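Local coordinates for protein inactive glucansucrase (Lactobacillus reuteri, PDB 5JBD) that is an inactive glucansucrase of glycoside hydrolase family 70, built on a TIM-type barrel and carrying a bound calcium ion, at residues N257-Y265 and D274-V282; N672-S682 and E729-A740. One frame throughout, in Å; residues are numbered along the deposited sequence. Where two conformers were deposited one is given.

Contact 1: residues N257-Y265 and D274-V282; sequences NWEYFLLNY and DGNFDGFRV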
loop_
_atom_site.group_PDB
_atom_site.type_symbol
_atom_site.label_atom_id
_atom_site.label_comp_id
_atom_site.label_asym_id
_atom_site.label_seq_id
_atom_site.Cartn_x
_atom_site.Cartn_y
_atom_site.Cartn_z
ATOM N N ASN A 257 -4.875 -19.997 4.146
ATOM C CA ASN A 257 -6.282 -20.028 3.714
ATOM C C ASN A 257 -6.563 -19.003 2.619
ATOM O O ASN A 257 -7.167 -19.323 1.597
ATOM C CB ASN A 257 -7.215 -19.761 4.904
ATOM C CG ASN A 257 -8.644 -20.156 4.616
ATOM O OD1 ASN A 257 -9.005 -21.326 4.744
ATOM N ND2 ASN A 257 -9.466 -19.189 4.221
ATOM N N TRP A 258 -6.126 -17.772 2.858
ATOM C CA TRP A 258 -6.345 -16.645 1.943
ATOM C C TRP A 258 -5.639 -16.853 0.601
ATOM O O TRP A 258 -6.206 -16.601 -0.468
ATOM C CB TRP A 258 -5.838 -15.355 2.598
ATOM C CG TRP A 258 -6.281 -14.063 1.965
ATOM C CD1 TRP A 258 -7.385 -13.849 1.194
ATOM C CD2 TRP A 258 -5.655 -12.783 2.124
ATOM N NE1 TRP A 258 -7.470 -12.526 0.845
ATOM C CE2 TRP A 258 -6.424 -11.851 1.409
ATOM C CE3 TRP A 258 -4.514 -12.345 2.791
ATOM C CZ2 TRP A 258 -6.081 -10.497 1.333
ATOM C CZ3 TRP A 258 -4.182 -11.001 2.735
ATOM C CH2 TRP A 258 -4.966 -10.091 2.016
ATOM N N GLU A 259 -4.395 -17.319 0.669
ATOM C CA GLU A 259 -3.625 -17.639 -0.539
ATOM C C GLU A 259 -4.291 -18.741 -1.356
ATOM O O GLU A 259 -4.437 -18.609 -2.574
ATOM C CB GLU A 259 -2.195 -18.019 -0.158
ATOM C CG GLU A 259 -1.388 -16.838 0.387
ATOM C CD GLU A 259 -0.261 -17.234 1.321
ATOM O OE1 GLU A 259 0.167 -18.406 1.283
ATOM O OE2 GLU A 259 0.181 -16.376 2.123
ATOM N N TYR A 260 -4.760 -19.789 -0.668
ATOM C CA TYR A 260 -5.453 -20.887 -1.326
ATOM C C TYR A 260 -6.724 -20.380 -2.036
ATOM O O TYR A 260 -7.017 -20.784 -3.167
ATOM C CB TYR A 260 -5.780 -22.017 -0.327
ATOM C CG TYR A 260 -6.524 -23.173 -0.960
ATOM C CD1 TYR A 260 -5.855 -24.141 -1.711
ATOM C CD2 TYR A 260 -7.910 -23.267 -0.855
ATOM C CE1 TYR A 260 -6.546 -25.177 -2.324
ATOM C CE2 TYR A 260 -8.609 -24.303 -1.451
ATOM C CZ TYR A 260 -7.933 -25.249 -2.178
ATOM O OH TYR A 260 -8.656 -26.265 -2.760
ATOM N N PHE A 261 -7.449 -19.480 -1.378
ATOM C CA PHE A 261 -8.662 -18.866 -1.943
ATOM C C PHE A 261 -8.370 -18.107 -3.232
ATOM O O PHE A 261 -9.011 -18.325 -4.264
ATOM C CB PHE A 261 -9.276 -17.925 -0.895
ATOM C CG PHE A 261 -10.463 -17.127 -1.370
ATOM C CD1 PHE A 261 -11.727 -17.698 -1.434
ATOM C CD2 PHE A 261 -10.323 -15.776 -1.689
ATOM C CE1 PHE A 261 -12.830 -16.950 -1.840
ATOM C CE2 PHE A 261 -11.421 -15.024 -2.085
ATOM C CZ PHE A 261 -12.676 -15.615 -2.171
ATOM N N LEU A 262 -7.373 -17.236 -3.179
ATOM C CA LEU A 262 -7.010 -16.426 -4.346
ATOM C C LEU A 262 -6.488 -17.282 -5.508
ATOM O O LEU A 262 -6.815 -17.015 -6.663
ATOM C CB LEU A 262 -6.010 -15.344 -3.956
ATOM C CG LEU A 262 -6.571 -14.276 -3.003
ATOM C CD1 LEU A 262 -5.440 -13.446 -2.456
ATOM C CD2 LEU A 262 -7.624 -13.395 -3.675
ATOM N N LEU A 263 -5.750 -18.345 -5.190
ATOM C CA LEU A 263 -5.207 -19.254 -6.205
ATOM C C LEU A 263 -6.262 -20.158 -6.843
ATOM O O LEU A 263 -5.963 -20.829 -7.839
ATOM C CB LEU A 263 -4.068 -20.116 -5.623
ATOM C CG LEU A 263 -2.761 -19.414 -5.221
ATOM C CD1 LEU A 263 -1.930 -20.300 -4.294
ATOM C CD2 LEU A 263 -1.920 -18.998 -6.425
ATOM N N ASN A 264 -7.477 -20.177 -6.275
ATOM C CA ASN A 264 -8.612 -20.916 -6.807
ATOM C C ASN A 264 -9.905 -20.067 -6.856
ATOM O O ASN A 264 -11.007 -20.619 -6.811
ATOM C CB ASN A 264 -8.829 -22.161 -5.932
ATOM C CG ASN A 264 -7.689 -23.143 -6.050
ATOM O OD1 ASN A 264 -7.613 -23.889 -7.013
ATOM N ND2 ASN A 264 -6.786 -23.121 -5.094
ATOM N N TYR A 265 -9.755 -18.746 -6.991
ATOM C CA TYR A 265 -10.862 -17.783 -6.799
ATOM C C TYR A 265 -12.165 -18.129 -7.538
ATOM O O TYR A 265 -13.230 -18.294 -6.910
ATOM C CB TYR A 265 -10.408 -16.354 -7.142
ATOM C CG TYR A 265 -11.514 -15.332 -6.996
ATOM C CD1 TYR A 265 -11.975 -14.962 -5.736
ATOM C CD2 TYR A 265 -12.126 -14.769 -8.110
ATOM C CE1 TYR A 265 -13.011 -14.056 -5.583
ATOM C CE2 TYR A 265 -13.146 -13.832 -7.970
ATOM C CZ TYR A 265 -13.578 -13.481 -6.700
ATOM O OH TYR A 265 -14.614 -12.598 -6.536
ATOM N N ASP A 274 -12.049 -20.889 -14.814
ATOM C CA ASP A 274 -10.650 -20.612 -15.128
ATOM C C ASP A 274 -10.176 -19.252 -14.561
ATOM O O ASP A 274 -9.068 -18.817 -14.856
ATOM C CB ASP A 274 -10.437 -20.675 -16.648
ATOM C CG ASP A 274 -8.961 -20.661 -17.039
ATOM O OD1 ASP A 274 -8.179 -21.437 -16.463
ATOM O OD2 ASP A 274 -8.562 -19.856 -17.905
ATOM N N GLY A 275 -10.994 -18.615 -13.724
ATOM C CA GLY A 275 -10.709 -17.292 -13.188
ATOM C C GLY A 275 -9.973 -17.353 -11.865
ATOM O O GLY A 275 -10.453 -16.839 -10.860
ATOM N N ASN A 276 -8.784 -17.947 -11.896
ATOM C CA ASN A 276 -7.984 -18.209 -10.717
ATOM C C ASN A 276 -6.618 -17.538 -10.870
ATOM O O ASN A 276 -6.007 -17.633 -11.935
ATOM C CB ASN A 276 -7.806 -19.736 -10.599
ATOM C CG ASN A 276 -9.132 -20.517 -10.743
ATOM O OD1 ASN A 276 -10.058 -20.373 -9.947
ATOM N ND2 ASN A 276 -9.211 -21.357 -11.770
ATOM N N PHE A 277 -6.141 -16.858 -9.824
ATOM C CA PHE A 277 -4.812 -16.271 -9.852
ATOM C C PHE A 277 -3.736 -17.382 -9.877
ATOM O O PHE A 277 -3.941 -18.468 -9.315
ATOM C CB PHE A 277 -4.606 -15.322 -8.672
ATOM C CG PHE A 277 -5.413 -14.054 -8.766
ATOM C CD1 PHE A 277 -5.080 -13.068 -9.692
ATOM C CD2 PHE A 277 -6.502 -13.833 -7.933
ATOM C CE1 PHE A 277 -5.828 -11.893 -9.785
ATOM C CE2 PHE A 277 -7.248 -12.663 -8.021
ATOM C CZ PHE A 277 -6.911 -11.689 -8.947
ATOM N N ASP A 278 -2.622 -17.091 -10.550
ATOM C CA ASP A 278 -1.499 -18.005 -10.739
ATOM C C ASP A 278 -0.376 -17.783 -9.729
ATOM O O ASP A 278 0.435 -18.688 -9.481
ATOM C CB ASP A 278 -0.938 -17.834 -12.145
ATOM C CG ASP A 278 -1.971 -18.129 -13.209
ATOM O OD1 ASP A 278 -2.343 -19.317 -13.363
ATOM O OD2 ASP A 278 -2.450 -17.165 -13.861
ATOM N N GLY A 279 -0.309 -16.585 -9.167
ATOM C CA GLY A 279 0.731 -16.240 -8.219
ATOM C C GLY A 279 0.470 -14.894 -7.594
ATOM O O GLY A 279 -0.623 -14.337 -7.769
ATOM N N PHE A 280 1.460 -14.376 -6.866
ATOM C CA PHE A 280 1.292 -13.145 -6.093
ATOM C C PHE A 280 2.355 -12.084 -6.302
ATOM O O PHE A 280 3.545 -12.382 -6.498
ATOM C CB PHE A 280 1.248 -13.476 -4.604
ATOM C CG PHE A 280 0.157 -14.430 -4.242
ATOM C CD1 PHE A 280 -1.179 -14.025 -4.311
ATOM C CD2 PHE A 280 0.441 -15.731 -3.844
ATOM C CE1 PHE A 280 -2.201 -14.898 -3.982
ATOM C CE2 PHE A 280 -0.587 -16.607 -3.511
ATOM C CZ PHE A 280 -1.904 -16.194 -3.578
ATOM N N ARG A 281 1.905 -10.833 -6.255
ATOM C CA ARG A 281 2.756 -9.698 -5.978
ATOM C C ARG A 281 2.584 -9.439 -4.488
ATOM O O ARG A 281 1.474 -9.160 -4.041
ATOM C CB ARG A 281 2.346 -8.499 -6.844
ATOM C CG ARG A 281 3.186 -7.249 -6.677
ATOM C CD ARG A 281 2.731 -6.392 -5.506
ATOM N NE ARG A 281 3.324 -5.053 -5.494
ATOM C CZ ARG A 281 3.071 -4.127 -4.564
ATOM N NH1 ARG A 281 2.242 -4.384 -3.561
ATOM N NH2 ARG A 281 3.629 -2.928 -4.651
ATOM N N VAL A 282 3.661 -9.542 -3.711
ATOM C CA VAL A 282 3.553 -9.512 -2.254
ATOM C C VAL A 282 3.798 -8.101 -1.710
ATOM O O VAL A 282 4.939 -7.610 -1.685
ATOM C CB VAL A 282 4.488 -10.538 -1.594
ATOM C CG1 VAL A 282 4.284 -10.544 -0.085
ATOM C CG2 VAL A 282 4.239 -11.929 -2.175
#
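Leu-262 O is gripped by Phe-277 N across the contact, at 3.2 Å with an N-H...O angle of 145°. The same oxygen takes a weak bond from Tyr-265 N. Phe-277 CD2 lies 3.4 Å from Leu-262 O, which meets the ring at the edge. This carbonyl near the helix C-terminus thus takes one sound and one weak amide bond and lies beside the ring edge. Next to it, Leu-263 CA makes a C-H...O contact with Phe-277 O at 3.4 Å. Asn-276 CB lies on Leu-263 O, at 3.5 Å, while its ND2 bonds to Pro-273 O.

Phe-280 comes up from strand 279-282 and fills the gap between strand and helix. With CG beside the backbone N (chi1 -58°), the tip of its ring reaches the helix backbone. CZ is 3.6 Å from Glu-259 O, near the ring plane. Leu-262 CB also lies at the ring edge, 3.8 Å from CE1. Leu-263 CG approaches CZ obliquely, at 3.7 Å. Leu-263 CD2 also reaches the backbone, at Phe-277 O and the carbonyl carbon of Asp-278. Tyr-265 CB and ring edge meet Gly-275 O, 3.7 Å from CB.

This is a helix-to-strand return of a beta/alpha barrel: helix 249-263 covers strand 279-282, a strand of the parallel barrel sheet. Helix 291-304 flanks it at Glu-259 and Leu-263. The one hydrogen bond between the two segments is main chain to main chain, so the pairing probably rests mainly on apolar fit.

Contact 2: residues N672-S682 and E729-A740; sequences NVIAKNASLFS and ELANTIAALHKA
Ile-674 CG2 and Thr-733 CG2 press together at 3.5 Å, tighter than usual for two methyls. The methyl of Thr-733 stands anti to its backbone N, which points it at Ile-674; its OG1 faces Tyr-671 O and Glu-729 O, either of which could take its proton. Leu-737 CD1 is 4.0 Å from Ile-674 CG2, and its CD2 meets the Phe-681 ring obliquely. Small alanines line the rest of the seam: Ala-675 CB touches Ala-736 CB at 4.1 Å, Ala-678 CB sits 3.6 Å from Ala-736 O, and Ala-740 CB meets Ala-678 CB.

The axes of 672-676 and 729-739 run side by side, 8.6 Å apart and 20° from parallel. Both belong to the outer helices of the TIM-type barrel. Helix 672-676 is followed after Asn-677 by 678-683, which leads to strand 688-691, while 729-739 leads to the adjacent strand 743-748. Phe-689 of the first strand closes the inner side under Ile-674, Phe-681 and Leu-737.

The two ends are polar and wetter. Asn-672 ND2 donates to Glu-729 OE2 at 2.9 Å (N-H...O 160°) and also bonds to Val-666 O. The amide and carboxylate planes stand 85° apart, with the donor above the carboxylate plane. Glu-729 OE1 is taken by His-669 and Ser-726. One water bridges Asn-672 OD1 (2.8 Å) to Glu-729 O. At the other end a second water links Ser-682 OG to Ala-740 O.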
loop_
_atom_site.group_PDB
_atom_site.type_symbol
_atom_site.label_atom_id
_atom_site.label_comp_id
_atom_site.label_asym_id
_atom_site.label_seq_id
_atom_site.Cartn_x
_atom_site.Cartn_y
_atom_site.Cartn_z
ATOM N N ASN A 672 -13.628 -5.121 -17.285
ATOM C CA ASN A 672 -14.219 -5.316 -18.612
ATOM C C ASN A 672 -13.333 -4.800 -19.738
ATOM O O ASN A 672 -13.207 -5.447 -20.785
ATOM C CB ASN A 672 -15.625 -4.700 -18.667
ATOM C CG ASN A 672 -16.588 -5.384 -17.695
ATOM O OD1 ASN A 672 -16.406 -6.560 -17.352
ATOM N ND2 ASN A 672 -17.580 -4.653 -17.220
ATOM N N VAL A 673 -12.722 -3.641 -19.519
ATOM C CA VAL A 673 -11.780 -3.077 -20.494
ATOM C C VAL A 673 -10.582 -4.020 -20.678
ATOM O O VAL A 673 -10.177 -4.289 -21.812
ATOM C CB VAL A 673 -11.323 -1.648 -20.096
ATOM C CG1 VAL A 673 -10.313 -1.102 -21.102
ATOM C CG2 VAL A 673 -12.532 -0.724 -19.974
ATOM N N ILE A 674 -10.052 -4.561 -19.580
ATOM C CA ILE A 674 -8.907 -5.500 -19.644
ATOM C C ILE A 674 -9.263 -6.755 -20.463
ATOM O O ILE A 674 -8.511 -7.146 -21.365
ATOM C CB ILE A 674 -8.375 -5.863 -18.234
ATOM C CG1 ILE A 674 -7.728 -4.643 -17.574
ATOM C CG2 ILE A 674 -7.364 -7.009 -18.287
ATOM C CD1 ILE A 674 -7.605 -4.706 -16.064
ATOM N N ALA A 675 -10.410 -7.363 -20.152
ATOM C CA ALA A 675 -10.901 -8.551 -20.878
ATOM C C ALA A 675 -11.010 -8.300 -22.377
ATOM O O ALA A 675 -10.516 -9.091 -23.182
ATOM C CB ALA A 675 -12.256 -8.981 -20.333
ATOM N N LYS A 676 -11.626 -7.172 -22.739
ATOM C CA LYS A 676 -11.779 -6.789 -24.146
ATOM C C LYS A 676 -10.418 -6.636 -24.867
ATOM O O LYS A 676 -10.298 -6.947 -26.055
ATOM C CB LYS A 676 -12.584 -5.489 -24.237
ATOM C CG LYS A 676 -13.034 -5.099 -25.633
ATOM C CD LYS A 676 -13.790 -3.770 -25.601
ATOM C CE LYS A 676 -13.797 -3.061 -26.950
ATOM N NZ LYS A 676 -14.991 -3.417 -27.765
ATOM N N ASN A 677 -9.400 -6.190 -24.134
ATOM C CA ASN A 677 -8.056 -5.929 -24.687
ATOM C C ASN A 677 -7.023 -7.040 -24.444
ATOM O O ASN A 677 -5.829 -6.835 -24.626
ATOM C CB ASN A 677 -7.541 -4.598 -24.123
ATOM C CG ASN A 677 -8.243 -3.408 -24.736
ATOM O OD1 ASN A 677 -7.897 -2.997 -25.834
ATOM N ND2 ASN A 677 -9.228 -2.855 -24.038
ATOM N N ALA A 678 -7.474 -8.233 -24.074
ATOM C CA ALA A 678 -6.557 -9.304 -23.679
ATOM C C ALA A 678 -5.495 -9.601 -24.740
ATOM O O ALA A 678 -4.321 -9.824 -24.409
ATOM C CB ALA A 678 -7.340 -10.571 -23.341
ATOM N N SER A 679 -5.901 -9.595 -26.010
ATOM C CA SER A 679 -4.981 -9.886 -27.123
ATOM C C SER A 679 -3.894 -8.823 -27.285
ATOM O O SER A 679 -2.775 -9.152 -27.666
ATOM C CB SER A 679 -5.735 -10.029 -28.458
ATOM O OG SER A 679 -6.520 -11.204 -28.477
ATOM N N LEU A 680 -4.233 -7.563 -26.999
ATOM C CA LEU A 680 -3.248 -6.475 -26.999
ATOM C C LEU A 680 -2.094 -6.770 -26.042
ATOM O O LEU A 680 -0.927 -6.644 -26.419
ATOM C CB LEU A 680 -3.897 -5.124 -26.639
ATOM C CG LEU A 680 -2.948 -3.910 -26.552
ATOM C CD1 LEU A 680 -2.159 -3.714 -27.853
ATOM C CD2 LEU A 680 -3.725 -2.656 -26.196
ATOM N N PHE A 681 -2.408 -7.194 -24.815
ATOM C CA PHE A 681 -1.344 -7.428 -23.813
ATOM C C PHE A 681 -0.390 -8.539 -24.276
ATOM O O PHE A 681 0.835 -8.442 -24.106
ATOM C CB PHE A 681 -1.935 -7.742 -22.431
ATOM C CG PHE A 681 -2.881 -6.683 -21.917
ATOM C CD1 PHE A 681 -2.436 -5.392 -21.682
ATOM C CD2 PHE A 681 -4.213 -6.978 -21.672
ATOM C CE1 PHE A 681 -3.301 -4.410 -21.222
ATOM C CE2 PHE A 681 -5.087 -6.006 -21.198
ATOM C CZ PHE A 681 -4.627 -4.713 -20.975
ATOM N N SER A 682 -0.968 -9.599 -24.852
ATOM C CA SER A 682 -0.194 -10.662 -25.503
ATOM C C SER A 682 0.678 -10.128 -26.652
ATOM O O SER A 682 1.869 -10.449 -26.733
ATOM C CB SER A 682 -1.131 -11.742 -26.052
ATOM O OG SER A 682 -0.377 -12.773 -26.661
ATOM N N GLU A 729 -16.878 -10.281 -12.823
ATOM C CA GLU A 729 -16.099 -9.643 -13.893
ATOM C C GLU A 729 -14.601 -10.002 -13.784
ATOM O O GLU A 729 -13.987 -10.399 -14.772
ATOM C CB GLU A 729 -16.316 -8.133 -13.871
ATOM C CG GLU A 729 -17.657 -7.697 -14.457
ATOM C CD GLU A 729 -17.998 -6.244 -14.196
ATOM O OE1 GLU A 729 -17.342 -5.601 -13.333
ATOM O OE2 GLU A 729 -18.948 -5.735 -14.847
ATOM N N LEU A 730 -14.050 -9.902 -12.573
ATOM C CA LEU A 730 -12.661 -10.292 -12.308
ATOM C C LEU A 730 -12.358 -11.716 -12.802
ATOM O O LEU A 730 -11.377 -11.941 -13.522
ATOM C CB LEU A 730 -12.329 -10.179 -10.815
ATOM C CG LEU A 730 -10.946 -10.685 -10.358
ATOM C CD1 LEU A 730 -9.821 -10.011 -11.127
ATOM C CD2 LEU A 730 -10.755 -10.454 -8.873
ATOM N N ALA A 731 -13.207 -12.671 -12.433
ATOM C CA ALA A 731 -12.994 -14.060 -12.854
ATOM C C ALA A 731 -13.026 -14.239 -14.374
ATOM O O ALA A 731 -12.212 -14.988 -14.929
ATOM C CB ALA A 731 -14.006 -14.986 -12.195
ATOM N N ASN A 732 -13.965 -13.565 -15.047
ATOM C CA ASN A 732 -14.011 -13.582 -16.513
ATOM C C ASN A 732 -12.789 -12.902 -17.127
ATOM O O ASN A 732 -12.276 -13.366 -18.138
ATOM C CB ASN A 732 -15.289 -12.918 -17.040
ATOM C CG ASN A 732 -16.504 -13.822 -16.932
ATOM O OD1 ASN A 732 -16.419 -15.061 -17.048
ATOM N ND2 ASN A 732 -17.643 -13.212 -16.711
ATOM N N THR A 733 -12.314 -11.827 -16.491
ATOM C CA THR A 733 -11.110 -11.127 -16.948
ATOM C C THR A 733 -9.864 -12.008 -16.834
ATOM O O THR A 733 -9.067 -12.081 -17.772
ATOM C CB THR A 733 -10.919 -9.801 -16.180
ATOM O OG1 THR A 733 -12.091 -8.994 -16.360
ATOM C CG2 THR A 733 -9.696 -9.038 -16.677
ATOM N N ILE A 734 -9.721 -12.706 -15.704
ATOM C CA ILE A 734 -8.593 -13.631 -15.525
ATOM C C ILE A 734 -8.618 -14.715 -16.611
ATOM O O ILE A 734 -7.576 -15.037 -17.201
ATOM C CB ILE A 734 -8.573 -14.246 -14.113
ATOM C CG1 ILE A 734 -8.267 -13.157 -13.084
ATOM C CG2 ILE A 734 -7.523 -15.357 -14.016
ATOM C CD1 ILE A 734 -8.558 -13.543 -11.659
ATOM N N ALA A 735 -9.804 -15.255 -16.880
ATOM C CA ALA A 735 -9.975 -16.294 -17.917
ATOM C C ALA A 735 -9.609 -15.778 -19.305
ATOM O O ALA A 735 -8.962 -16.488 -20.083
ATOM C CB ALA A 735 -11.393 -16.827 -17.916
ATOM N N ALA A 736 -10.019 -14.543 -19.604
ATOM C CA ALA A 736 -9.669 -13.903 -20.878
ATOM C C ALA A 736 -8.154 -13.718 -21.037
ATOM O O ALA A 736 -7.607 -13.987 -22.103
ATOM C CB ALA A 736 -10.391 -12.568 -21.025
ATOM N N LEU A 737 -7.478 -13.297 -19.974
ATOM C CA LEU A 737 -6.018 -13.184 -19.998
ATOM C C LEU A 737 -5.362 -14.560 -20.164
ATOM O O LEU A 737 -4.416 -14.708 -20.933
ATOM C CB LEU A 737 -5.505 -12.491 -18.735
ATOM C CG LEU A 737 -5.924 -11.016 -18.607
ATOM C CD1 LEU A 737 -5.673 -10.500 -17.208
ATOM C CD2 LEU A 737 -5.201 -10.143 -19.629
ATOM N N HIS A 738 -5.880 -15.565 -19.446
ATOM C CA HIS A 738 -5.411 -16.940 -19.613
ATOM C C HIS A 738 -5.582 -17.422 -21.052
ATOM O O HIS A 738 -4.670 -18.026 -21.603
ATOM C CB HIS A 738 -6.152 -17.905 -18.677
ATOM C CG HIS A 738 -5.680 -17.864 -17.259
ATOM N ND1 HIS A 738 -6.459 -18.313 -16.219
ATOM C CD2 HIS A 738 -4.510 -17.455 -16.709
ATOM C CE1 HIS A 738 -5.800 -18.165 -15.086
ATOM N NE2 HIS A 738 -4.619 -17.637 -15.354
ATOM N N LYS A 739 -6.733 -17.124 -21.655
ATOM C CA LYS A 739 -7.015 -17.495 -23.057
ATOM C C LYS A 739 -5.974 -16.886 -24.030
ATOM O O LYS A 739 -5.513 -17.545 -24.983
ATOM C CB LYS A 739 -8.445 -17.057 -23.421
ATOM C CG LYS A 739 -9.052 -17.679 -24.679
ATOM C CD LYS A 739 -10.556 -17.367 -24.750
ATOM C CE LYS A 739 -11.346 -18.243 -25.723
ATOM N NZ LYS A 739 -10.575 -18.647 -26.939
ATOM N N ALA A 740 -5.565 -15.654 -23.743
ATOM C CA ALA A 740 -4.523 -14.967 -24.514
ATOM C C ALA A 740 -3.088 -15.453 -24.240
ATOM O O ALA A 740 -2.158 -15.004 -24.903
ATOM C CB ALA A 740 -4.626 -13.472 -24.272
HETATM O O HOH W 1 -14.899 -8.859 -17.079
HETATM O O HOH W 2 0.554 -14.663 -25.114
#

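The centres of contact 1 and contact 2 are 16 Å apart, and the two join directly through helix 729-739. His-738 makes the bridge. Its NE2 is 2.7 Å from Asp-278 OD2 and its ND1 is 3.0 Å from Asp-274 O, both probable hydrogen bonds. Ile-734 CG2 packs 3.4 Å from Asn-276 O, and Phe-277 rests on Leu-730 and Ile-734. Asp-278 OD2 also bonds to Val-744 N, on the strand that follows this helix. The helix therefore faces 672-682 on one flank and 274-278 on another. The calcium ion is held by Glu-237, Asp-243, Asn-287 and Asn-751, none of them in the two contacts.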